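PDB 6UEH: Cow rumen GH26 endo-mannanase from Metagenome, which probably hydrolyses internal beta-1,4-mannosidic linkages of mannans such as galactomannan, as a ruminal endo-beta-1,4-mannanase of glycoside hydrolase family 26. Local coordinates for residues Y160-G172 with Y471-P483. Numbering follows the deposited sequence.
Sequences YLGSVYGKKIISG and YTSDYCITLEDLP
The carbonyl oxygen of Ile477 is gripped twice by Ser171: Ser171 N donates to Ile477 O at 2.9 Å in a nearly straight bond (172°), and Ser171 OG to the same oxygen at 2.7 Å. The hydroxyl gets there because OG sits between its own backbone N and carbonyl carbon (chi1 55°); it also accepts from the backbone N of Ala201. Upstream, Ile169 N donates to Tyr475 O and Ile477 N to Ile169 O, a parallel pairing of strand 476-477 with strand 169-174. It sets the eighth strand of the (beta/alpha)8 barrel against the first, as expected for family 26. Ile169 and Cys476 share one face of the sheet. One face of the Tyr475 ring is covered by Ile169 N and by Lys168 CA, a CH-pi contact 4.1 Å from the ring centroid, while Ile169 CG2 meets Tyr475 CE2 at 3.5 Å. Ile477 points to the other sheet face, where its CD1 reaches Val164 CG1 tip to tip at 3.6 Å and touches Tyr160 OH at 3.5 Å. Pro483 CD makes a CH-pi contact over one face of the Tyr160 ring, whose OH binds a water in the ring plane. Lys168, bent at chi2, donates a hydrogen bond from NZ to Asp474 O (2.7 Å), from above the carbonyl plane.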
loop_
_atom_site.group_PDB
_atom_site.type_symbol
_atom_site.label_atom_id
_atom_site.label_comp_id
_atom_site.label_asym_id
_atom_site.label_seq_id
_atom_site.Cartn_x
_atom_site.Cartn_y
_atom_site.Cartn_z
ATOM N N TYR A 160 -10.290 10.497 13.659
ATOM C CA TYR A 160 -11.326 10.601 12.637
ATOM C C TYR A 160 -11.091 9.576 11.534
ATOM O O TYR A 160 -12.026 8.915 11.078
ATOM C CB TYR A 160 -11.384 11.998 12.020
ATOM C CG TYR A 160 -12.209 12.010 10.751
ATOM C CD1 TYR A 160 -13.597 12.001 10.806
ATOM C CD2 TYR A 160 -11.602 11.992 9.497
ATOM C CE1 TYR A 160 -14.357 11.992 9.653
ATOM C CE2 TYR A 160 -12.357 11.980 8.338
ATOM C CZ TYR A 160 -13.734 11.982 8.422
ATOM O OH TYR A 160 -14.492 11.973 7.273
ATOM N N LEU A 161 -9.840 9.467 11.096
ATOM C CA LEU A 161 -9.466 8.500 10.070
ATOM C C LEU A 161 -9.792 7.082 10.525
ATOM O O LEU A 161 -10.323 6.281 9.759
ATOM C CB LEU A 161 -7.978 8.615 9.732
ATOM C CG LEU A 161 -7.515 9.970 9.194
ATOM C CD1 LEU A 161 -6.002 10.002 8.998
ATOM C CD2 LEU A 161 -8.236 10.303 7.896
ATOM N N GLY A 162 -9.475 6.783 11.781
ATOM C CA GLY A 162 -9.774 5.483 12.347
ATOM C C GLY A 162 -11.266 5.214 12.407
ATOM O O GLY A 162 -11.699 4.063 12.377
ATOM N N SER A 163 -12.056 6.283 12.484
ATOM C CA SER A 163 -13.501 6.149 12.642
ATOM C C SER A 163 -14.184 5.759 11.335
ATOM O O SER A 163 -15.305 5.258 11.344
ATOM C CB SER A 163 -14.110 7.450 13.180
ATOM O OG SER A 163 -14.202 8.437 12.168
ATOM N N VAL A 164 -13.512 5.986 10.211
ATOM C CA VAL A 164 -14.093 5.644 8.918
ATOM C C VAL A 164 -13.362 4.474 8.263
ATOM O O VAL A 164 -13.802 3.958 7.237
ATOM C CB VAL A 164 -14.088 6.852 7.960
ATOM C CG1 VAL A 164 -14.896 7.997 8.556
ATOM C CG2 VAL A 164 -12.662 7.295 7.662
ATOM N N TYR A 165 -12.256 4.055 8.871
ATOM C CA TYR A 165 -11.445 2.959 8.346
ATOM C C TYR A 165 -12.241 1.663 8.291
ATOM O O TYR A 165 -12.741 1.189 9.313
ATOM C CB TYR A 165 -10.189 2.772 9.199
ATOM C CG TYR A 165 -9.155 1.831 8.616
ATOM C CD1 TYR A 165 -8.658 2.021 7.332
ATOM C CD2 TYR A 165 -8.646 0.776 9.365
ATOM C CE1 TYR A 165 -7.700 1.169 6.799
ATOM C CE2 TYR A 165 -7.685 -0.081 8.841
ATOM C CZ TYR A 165 -7.215 0.122 7.558
ATOM O OH TYR A 165 -6.259 -0.720 7.030
ATOM N N GLY A 166 -12.360 1.097 7.095
ATOM C CA GLY A 166 -13.118 -0.126 6.903
ATOM C C GLY A 166 -14.564 0.128 6.517
ATOM O O GLY A 166 -15.256 -0.780 6.056
ATOM N N LYS A 167 -15.021 1.363 6.700
ATOM C CA LYS A 167 -16.397 1.730 6.374
ATOM C C LYS A 167 -16.482 2.575 5.102
ATOM O O LYS A 167 -17.463 2.505 4.361
ATOM C CB LYS A 167 -17.039 2.493 7.537
ATOM C CG LYS A 167 -17.074 1.735 8.854
ATOM C CD LYS A 167 -18.027 2.402 9.840
ATOM C CE LYS A 167 -17.322 2.814 11.123
ATOM N NZ LYS A 167 -16.737 1.652 11.853
ATOM N N LYS A 168 -15.455 3.385 4.867
ATOM C CA LYS A 168 -15.421 4.290 3.722
ATOM C C LYS A 168 -14.031 4.331 3.102
ATOM O O LYS A 168 -13.079 3.777 3.652
ATOM C CB LYS A 168 -15.819 5.713 4.134
ATOM C CG LYS A 168 -17.090 5.835 4.961
ATOM C CD LYS A 168 -18.327 5.758 4.091
ATOM C CE LYS A 168 -19.582 6.033 4.902
ATOM N NZ LYS A 168 -20.793 6.023 4.040
ATOM N N ILE A 169 -13.923 4.995 1.956
ATOM C CA ILE A 169 -12.625 5.398 1.432
ATOM C C ILE A 169 -12.657 6.913 1.215
ATOM O O ILE A 169 -13.653 7.470 0.752
ATOM C CB ILE A 169 -12.254 4.646 0.126
ATOM C CG1 ILE A 169 -10.793 4.915 -0.247
ATOM C CG2 ILE A 169 -13.198 5.012 -1.018
ATOM C CD1 ILE A 169 -10.265 4.029 -1.356
ATOM N N ILE A 170 -11.577 7.584 1.590
ATOM C CA ILE A 170 -11.528 9.040 1.512
ATOM C C ILE A 170 -10.921 9.489 0.186
ATOM O O ILE A 170 -9.870 9.001 -0.213
ATOM C CB ILE A 170 -10.717 9.625 2.683
ATOM C CG1 ILE A 170 -11.276 9.113 4.012
ATOM C CG2 ILE A 170 -10.723 11.149 2.638
ATOM C CD1 ILE A 170 -10.469 9.517 5.219
ATOM N N SER A 171 -11.582 10.413 -0.500
ATOM C CA SER A 171 -11.058 10.907 -1.771
ATOM C C SER A 171 -9.837 11.801 -1.564
ATOM O O SER A 171 -9.726 12.495 -0.555
ATOM C CB SER A 171 -12.142 11.664 -2.547
ATOM O OG SER A 171 -12.693 12.709 -1.770
ATOM N N GLY A 172 -8.921 11.775 -2.525
ATOM C CA GLY A 172 -7.715 12.575 -2.437
ATOM C C GLY A 172 -7.163 12.941 -3.799
ATOM O O GLY A 172 -7.504 12.316 -4.802
ATOM N N TYR A 471 -16.920 9.210 -6.805
ATOM C CA TYR A 471 -16.995 10.474 -6.077
ATOM C C TYR A 471 -18.398 10.765 -5.543
ATOM O O TYR A 471 -18.548 11.469 -4.543
ATOM C CB TYR A 471 -16.520 11.630 -6.959
ATOM C CG TYR A 471 -15.084 12.027 -6.698
ATOM C CD1 TYR A 471 -14.770 12.940 -5.698
ATOM C CD2 TYR A 471 -14.043 11.485 -7.443
ATOM C CE1 TYR A 471 -13.459 13.308 -5.448
ATOM C CE2 TYR A 471 -12.724 11.846 -7.200
ATOM C CZ TYR A 471 -12.442 12.757 -6.200
ATOM O OH TYR A 471 -11.139 13.123 -5.951
ATOM N N THR A 472 -19.423 10.224 -6.196
ATOM C CA THR A 472 -20.794 10.426 -5.726
ATOM C C THR A 472 -21.313 9.203 -4.977
ATOM O O THR A 472 -22.500 9.116 -4.655
ATOM C CB THR A 472 -21.760 10.746 -6.884
ATOM O OG1 THR A 472 -21.909 9.596 -7.726
ATOM C CG2 THR A 472 -21.240 11.919 -7.704
ATOM N N SER A 473 -20.416 8.262 -4.701
ATOM C CA SER A 473 -20.769 7.051 -3.968
ATOM C C SER A 473 -20.847 7.305 -2.466
ATOM O O SER A 473 -20.085 8.106 -1.927
ATOM C CB SER A 473 -19.754 5.944 -4.253
ATOM O OG SER A 473 -19.981 4.822 -3.419
ATOM N N ASP A 474 -21.765 6.614 -1.793
ATOM C CA ASP A 474 -21.879 6.713 -0.340
ATOM C C ASP A 474 -20.615 6.205 0.339
ATOM O O ASP A 474 -20.277 6.624 1.446
ATOM C CB ASP A 474 -23.091 5.927 0.167
ATOM C CG ASP A 474 -24.407 6.581 -0.199
ATOM O OD1 ASP A 474 -24.426 7.815 -0.391
ATOM O OD2 ASP A 474 -25.423 5.862 -0.292
ATOM N N TYR A 475 -19.917 5.301 -0.341
ATOM C CA TYR A 475 -18.707 4.697 0.199
ATOM C C TYR A 475 -17.530 5.676 0.200
ATOM O O TYR A 475 -16.546 5.474 0.910
ATOM C CB TYR A 475 -18.352 3.437 -0.600
ATOM C CG TYR A 475 -17.153 2.686 -0.066
ATOM C CD1 TYR A 475 -17.239 1.940 1.103
ATOM C CD2 TYR A 475 -15.934 2.720 -0.734
ATOM C CE1 TYR A 475 -16.145 1.255 1.597
ATOM C CE2 TYR A 475 -14.833 2.033 -0.249
ATOM C CZ TYR A 475 -14.944 1.304 0.916
ATOM O OH TYR A 475 -13.853 0.620 1.404
ATOM N N CYS A 476 -17.633 6.745 -0.582
ATOM C CA CYS A 476 -16.515 7.672 -0.725
ATOM C C CYS A 476 -16.735 8.985 0.017
ATOM O O CYS A 476 -17.750 9.656 -0.167
ATOM C CB CYS A 476 -16.248 7.953 -2.202
ATOM S SG CYS A 476 -14.912 9.136 -2.537
ATOM N N ILE A 477 -15.770 9.343 0.857
ATOM C CA ILE A 477 -15.810 10.602 1.589
ATOM C C ILE A 477 -15.182 11.719 0.766
ATOM O O ILE A 477 -14.038 11.609 0.321
ATOM C CB ILE A 477 -15.085 10.481 2.944
ATOM C CG1 ILE A 477 -15.883 9.569 3.878
ATOM C CG2 ILE A 477 -14.885 11.851 3.575
ATOM C CD1 ILE A 477 -15.182 9.260 5.171
ATOM N N THR A 478 -15.943 12.789 0.554
ATOM C CA THR A 478 -15.450 13.945 -0.183
ATOM C C THR A 478 -15.330 15.135 0.766
ATOM O O THR A 478 -15.598 15.002 1.962
ATOM C CB THR A 478 -16.370 14.297 -1.371
ATOM O OG1 THR A 478 -17.634 14.765 -0.886
ATOM C CG2 THR A 478 -16.593 13.070 -2.251
ATOM N N LEU A 479 -14.934 16.291 0.236
ATOM C CA LEU A 479 -14.648 17.462 1.068
ATOM C C LEU A 479 -15.826 17.856 1.963
ATOM O O LEU A 479 -15.648 18.161 3.144
ATOM C CB LEU A 479 -14.243 18.650 0.190
ATOM C CG LEU A 479 -13.815 19.919 0.933
ATOM C CD1 LEU A 479 -12.698 19.604 1.911
ATOM C CD2 LEU A 479 -13.385 21.008 -0.041
ATOM N N GLU A 480 -17.026 17.832 1.393
ATOM C CA GLU A 480 -18.234 18.232 2.108
ATOM C C GLU A 480 -18.564 17.318 3.291
ATOM O O GLU A 480 -19.249 17.733 4.224
ATOM C CB GLU A 480 -19.423 18.267 1.144
ATOM C CG GLU A 480 -19.735 16.914 0.517
ATOM C CD GLU A 480 -20.959 16.943 -0.379
ATOM O OE1 GLU A 480 -21.466 18.049 -0.664
ATOM O OE2 GLU A 480 -21.413 15.854 -0.795
ATOM N N ASP A 481 -18.079 16.079 3.248
ATOM C CA ASP A 481 -18.410 15.084 4.269
ATOM C C ASP A 481 -17.586 15.245 5.544
ATOM O O ASP A 481 -17.924 14.675 6.583
ATOM C CB ASP A 481 -18.210 13.666 3.720
ATOM C CG ASP A 481 -19.061 13.381 2.496
ATOM O OD1 ASP A 481 -20.192 13.908 2.409
ATOM O OD2 ASP A 481 -18.597 12.618 1.621
ATOM N N LEU A 482 -16.501 16.009 5.463
ATOM C CA LEU A 482 -15.594 16.169 6.593
ATOM C C LEU A 482 -16.225 17.007 7.706
ATOM O O LEU A 482 -17.075 17.854 7.445
ATOM C CB LEU A 482 -14.278 16.801 6.134
ATOM C CG LEU A 482 -13.453 15.982 5.137
ATOM C CD1 LEU A 482 -12.131 16.678 4.847
ATOM C CD2 LEU A 482 -13.218 14.566 5.653
ATOM N N PRO A 483 -15.816 16.762 8.959
ATOM C CA PRO A 483 -16.387 17.498 10.092
ATOM C C PRO A 483 -15.834 18.914 10.237
ATOM O O PRO A 483 -16.548 19.804 10.697
ATOM C CB PRO A 483 -15.989 16.646 11.309
ATOM C CG PRO A 483 -15.490 15.338 10.748
ATOM C CD PRO A 483 -14.936 15.669 9.405
HETATM O O HOH W 1 -17.091 11.676 7.755
HETATM O O HOH W 2 -8.855 12.528 -7.254
#